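Local coordinates for GDSL-like Lipase/Acylhydrolase family protein (Neisseria meningitidis, PDB 4K7J), which probably removes O-acetyl groups from peptidoglycan as an esterase of the SGNH (GDSL-like) hydrolase family, at residues R304-E307 with V308-M311; P38-K41 with K42-V46. One frame throughout, in Å; residues are numbered along the deposited sequence.

Contact 1: residues R304-E307 with V308-M311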
loop_
_atom_site.group_PDB
_atom_site.type_symbol
_atom_site.label_atom_id
_atom_site.label_comp_id
_atom_site.label_asym_id
_atom_site.label_seq_id
_atom_site.Cartn_x
_atom_site.Cartn_y
_atom_site.Cartn_z
ATOM N N ARG A 304 18.248 15.030 9.112
ATOM C CA ARG A 304 18.529 14.114 8.003
ATOM C C ARG A 304 17.457 14.095 6.910
ATOM O O ARG A 304 17.537 13.288 5.980
ATOM C CB ARG A 304 18.762 12.693 8.526
ATOM C CG ARG A 304 19.698 12.618 9.737
ATOM C CD ARG A 304 21.023 13.359 9.475
ATOM N NE ARG A 304 21.689 12.857 8.277
ATOM C CZ ARG A 304 22.406 11.739 8.240
ATOM N NH1 ARG A 304 22.552 11.012 9.336
ATOM N NH2 ARG A 304 22.974 11.345 7.107
ATOM N N LEU A 305 16.456 14.969 7.019
ATOM C CA LEU A 305 15.323 14.924 6.101
ATOM C C LEU A 305 15.742 15.207 4.669
ATOM O O LEU A 305 15.368 14.478 3.749
ATOM C CB LEU A 305 14.224 15.902 6.520
ATOM C CG LEU A 305 13.041 16.024 5.564
ATOM C CD1 LEU A 305 12.347 14.647 5.366
ATOM C CD2 LEU A 305 12.044 17.049 6.074
ATOM N N THR A 306 16.510 16.275 4.482
ATOM C CA THR A 306 16.933 16.670 3.140
ATOM C C THR A 306 17.740 15.561 2.475
ATOM O O THR A 306 17.494 15.216 1.321
ATOM C CB THR A 306 17.724 18.014 3.170
ATOM O OG1 THR A 306 16.835 19.070 3.549
ATOM C CG2 THR A 306 18.345 18.345 1.802
ATOM N N GLU A 307 18.670 14.965 3.210
ATOM C CA GLU A 307 19.486 13.894 2.639
ATOM C C GLU A 307 18.650 12.673 2.243
ATOM O O GLU A 307 18.901 12.037 1.205
ATOM C CB GLU A 307 20.573 13.475 3.618
ATOM C CG GLU A 307 21.590 14.556 3.915
ATOM C CD GLU A 307 22.264 14.304 5.233
ATOM O OE1 GLU A 307 23.161 13.435 5.282
ATOM O OE2 GLU A 307 21.860 14.951 6.223
ATOM N N VAL A 308 17.653 12.352 3.067
ATOM C CA VAL A 308 16.745 11.249 2.762
ATOM C C VAL A 308 15.926 11.516 1.498
ATOM O O VAL A 308 15.850 10.661 0.622
ATOM C CB VAL A 308 15.815 10.929 3.952
ATOM C CG1 VAL A 308 14.672 9.977 3.528
ATOM C CG2 VAL A 308 16.614 10.338 5.092
ATOM N N GLN A 309 15.318 12.699 1.400
ATOM C CA GLN A 309 14.540 13.056 0.214
ATOM C C GLN A 309 15.388 13.009 -1.065
ATOM O O GLN A 309 14.910 12.617 -2.137
ATOM C CB GLN A 309 13.924 14.453 0.367
ATOM C CG GLN A 309 12.827 14.554 1.423
ATOM C CD GLN A 309 12.484 15.989 1.751
ATOM O OE1 GLN A 309 13.362 16.854 1.803
ATOM N NE2 GLN A 309 11.199 16.261 1.937
ATOM N N GLN A 310 16.649 13.405 -0.947
ATOM C CA GLN A 310 17.540 13.424 -2.110
ATOM C C GLN A 310 17.944 12.013 -2.502
ATOM O O GLN A 310 18.050 11.694 -3.685
ATOM C CB GLN A 310 18.780 14.282 -1.841
ATOM C CG GLN A 310 18.470 15.759 -1.814
ATOM C CD GLN A 310 19.708 16.618 -1.659
ATOM O OE1 GLN A 310 20.833 16.114 -1.572
ATOM N NE2 GLN A 310 19.503 17.926 -1.618
ATOM N N MET A 311 18.175 11.174 -1.500
ATOM C CA MET A 311 18.472 9.779 -1.756
ATOM C C MET A 311 17.322 9.150 -2.526
ATOM O O MET A 311 17.545 8.420 -3.496
ATOM C CB MET A 311 18.692 9.015 -0.452
ATOM C CG MET A 311 18.824 7.517 -0.686
ATOM S SD MET A 311 18.489 6.596 0.807
ATOM C CE MET A 311 16.705 6.767 0.859
#
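Leu305 turns CG anti to its backbone N (chi1 175°), whereas Gln309, one turn on, sets CG anti to its carbonyl carbon (chi1 -69°) and runs extended; the two chains therefore meet at an angle, with Leu305 CG 3.9 Å from Gln309 CD. The Gln309 amide passes beside the leucine branch to reach its polar partners, NE2 bonding to Ala287 O and Gln327 OE1, and OE1 to Arg301. Thr306 and Gln310 instead lie alongside each other and point the same way, Thr306 CG2 being 3.6 Å from Gln310 NE2. The i to i+4 backbone ladder beneath is regular: Gln309 N to Leu305 O measures 2.9 Å, with an N-H...O angle of 172°. Just ahead of the helix, Arg304 grips Glu307 side-on, Arg304 NE to Glu307 OE2 at 2.9 Å and, as a salt bridge, NH2 to OE1 at 2.8 Å, both nitrogens arriving from above the carboxylate plane. With NH1 bonded to Asn255 O and Ile257 O, the guanidinium is fixed in rotation. This first stretch of helix 305-318 belongs to the beta-alpha-beta unit of strands 281-286 and 322-325, and Met311 packs on Thr262, Glu263 and Trp266 of the neighbouring helix 259-276.

Contact 2: residues P38-K41 with K42-V46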
loop_
_atom_site.group_PDB
_atom_site.type_symbol
_atom_site.label_atom_id
_atom_site.label_comp_id
_atom_site.label_asym_id
_atom_site.label_seq_id
_atom_site.Cartn_x
_atom_site.Cartn_y
_atom_site.Cartn_z
ATOM N N PRO A 38 4.804 -1.795 -20.458
ATOM C CA PRO A 38 3.705 -2.761 -20.354
ATOM C C PRO A 38 2.562 -2.271 -19.465
ATOM O O PRO A 38 1.400 -2.488 -19.813
ATOM C CB PRO A 38 4.371 -3.990 -19.721
ATOM C CG PRO A 38 5.808 -3.875 -20.088
ATOM C CD PRO A 38 6.109 -2.398 -20.133
ATOM N N TRP A 39 2.862 -1.616 -18.347
ATOM C CA TRP A 39 1.781 -1.229 -17.431
ATOM C C TRP A 39 0.903 -0.108 -17.986
ATOM O O TRP A 39 -0.307 -0.080 -17.760
ATOM C CB TRP A 39 2.310 -0.887 -16.027
ATOM C CG TRP A 39 3.171 0.327 -15.954
ATOM C CD1 TRP A 39 4.534 0.379 -16.052
ATOM C CD2 TRP A 39 2.734 1.674 -15.760
ATOM N NE1 TRP A 39 4.970 1.674 -15.926
ATOM C CE2 TRP A 39 3.883 2.489 -15.750
ATOM C CE3 TRP A 39 1.483 2.271 -15.597
ATOM C CZ2 TRP A 39 3.816 3.862 -15.586
ATOM C CZ3 TRP A 39 1.422 3.641 -15.430
ATOM C CH2 TRP A 39 2.582 4.417 -15.424
ATOM N N MET A 40 1.503 0.817 -18.720
ATOM C CA MET A 40 0.724 1.886 -19.347
ATOM C C MET A 40 -0.217 1.305 -20.404
ATOM O O MET A 40 -1.382 1.693 -20.504
ATOM C CB MET A 40 1.660 2.910 -19.987
ATOM C CG MET A 40 0.971 4.065 -20.695
ATOM S SD MET A 40 0.014 5.132 -19.604
ATOM C CE MET A 40 1.299 5.840 -18.568
ATOM N N LYS A 41 0.303 0.368 -21.188
ATOM C CA LYS A 41 -0.489 -0.297 -22.215
ATOM C C LYS A 41 -1.696 -0.993 -21.576
ATOM O O LYS A 41 -2.811 -0.938 -22.100
ATOM C CB LYS A 41 0.380 -1.285 -22.996
ATOM C CG LYS A 41 -0.305 -1.930 -24.191
ATOM C CD LYS A 41 0.594 -2.975 -24.840
ATOM C CE LYS A 41 1.780 -2.333 -25.550
ATOM N NZ LYS A 41 1.353 -1.584 -26.766
ATOM N N LYS A 42 -1.489 -1.608 -20.418
ATOM C CA LYS A 42 -2.611 -2.228 -19.713
ATOM C C LYS A 42 -3.599 -1.184 -19.169
ATOM O O LYS A 42 -4.812 -1.377 -19.255
ATOM C CB LYS A 42 -2.122 -3.159 -18.602
ATOM C CG LYS A 42 -3.249 -3.852 -17.857
ATOM C CD LYS A 42 -2.729 -4.847 -16.826
ATOM C CE LYS A 42 -3.887 -5.416 -16.026
ATOM N NZ LYS A 42 -3.456 -6.394 -14.989
ATOM N N LEU A 43 -3.089 -0.074 -18.632
ATOM C CA LEU A 43 -3.972 0.982 -18.117
ATOM C C LEU A 43 -4.848 1.558 -19.220
ATOM O O LEU A 43 -6.063 1.690 -19.044
ATOM C CB LEU A 43 -3.182 2.112 -17.453
ATOM C CG LEU A 43 -3.742 2.677 -16.139
ATOM C CD1 LEU A 43 -3.334 4.117 -15.971
ATOM C CD2 LEU A 43 -5.255 2.531 -15.987
ATOM N N GLN A 44 -4.234 1.896 -20.357
ATOM C CA GLN A 44 -4.982 2.436 -21.492
ATOM C C GLN A 44 -6.113 1.503 -21.944
ATOM O O GLN A 44 -7.238 1.946 -22.168
ATOM C CB GLN A 44 -4.053 2.753 -22.674
ATOM C CG GLN A 44 -2.970 3.807 -22.394
ATOM C CD GLN A 44 -3.482 5.245 -22.417
ATOM O OE1 GLN A 44 -4.689 5.502 -22.351
ATOM N NE2 GLN A 44 -2.555 6.194 -22.517
ATOM N N SER A 45 -5.830 0.211 -22.069
ATOM C CA SER A 45 -6.876 -0.711 -22.505
ATOM C C SER A 45 -7.982 -0.840 -21.464
ATOM O O SER A 45 -9.148 -0.949 -21.827
ATOM C CB SER A 45 -6.322 -2.075 -22.926
ATOM O OG SER A 45 -5.421 -2.590 -21.967
ATOM N N VAL A 46 -7.626 -0.813 -20.179
ATOM C CA VAL A 46 -8.644 -0.739 -19.128
ATOM C C VAL A 46 -9.467 0.527 -19.325
ATOM O O VAL A 46 -10.700 0.489 -19.277
ATOM C CB VAL A 46 -8.042 -0.725 -17.705
ATOM C CG1 VAL A 46 -9.111 -0.364 -16.687
ATOM C CG2 VAL A 46 -7.439 -2.075 -17.360
#
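Gln44 N donates to Met40 O at 2.9 Å with an N-H...O angle of 175°, the straightest of the four backbone bonds between 38-41 and 42-46. Lys42 stretches out fully extended to place NZ in a salt bridge with Asp241 and a hydrogen bond to Thr53 O. Lys42 N to Pro38 O, at 3.1 Å, begins the i to i+4 series of helix 38-47, and Ser37 OG accepts from Met40 N just ahead of Pro38, as an N-cap residue would. Ser45 N donates to Lys41 O at 3.2 Å, and a chi1 of 48° swings Ser45 OG back toward the carbonyls of the preceding turn, 3.1 Å from Lys41 O and 3.0 Å from Lys42 O. The hydroxyl proton could go to either oxygen, or into a weak bond with Glu52, and the geometry makes no choice. This short helix directly precedes strand 53-60 of the mixed sheet in the alpha/beta fold. Farther out, Met40 and Gln44 cross, Met40 SD standing 4.0 Å from Gln44 NE2, both chains being bent at chi2; NE2 also makes a weak hydrogen bond to Val372 O. Gln44 CG lies 3.3 Å from Met40 O. Trp39 and Leu43 pack on Phe54 of strand 53-60, while Met40 and Leu43 touch Val372 of helix 354-373.

From the N terminus, contact 2 comes first, within helix 38-47, and contact 1 follows much later, at and just before the start of helix 305-318. Each joins consecutive segments, so neither closes a loop, and the two are in series, without nesting or crossing. Their centres lie 33 Å apart and their nearest atoms about 19 Å, so they do not touch. One mixed sheet relates them: helix 38-47 precedes its strand 53-60, and helix 305-318 connects its strands 281-286 and 322-325. Contact 2 thus lies where the early chain is tied to the C-terminal helix, and contact 1 in a crossover of the same sheet.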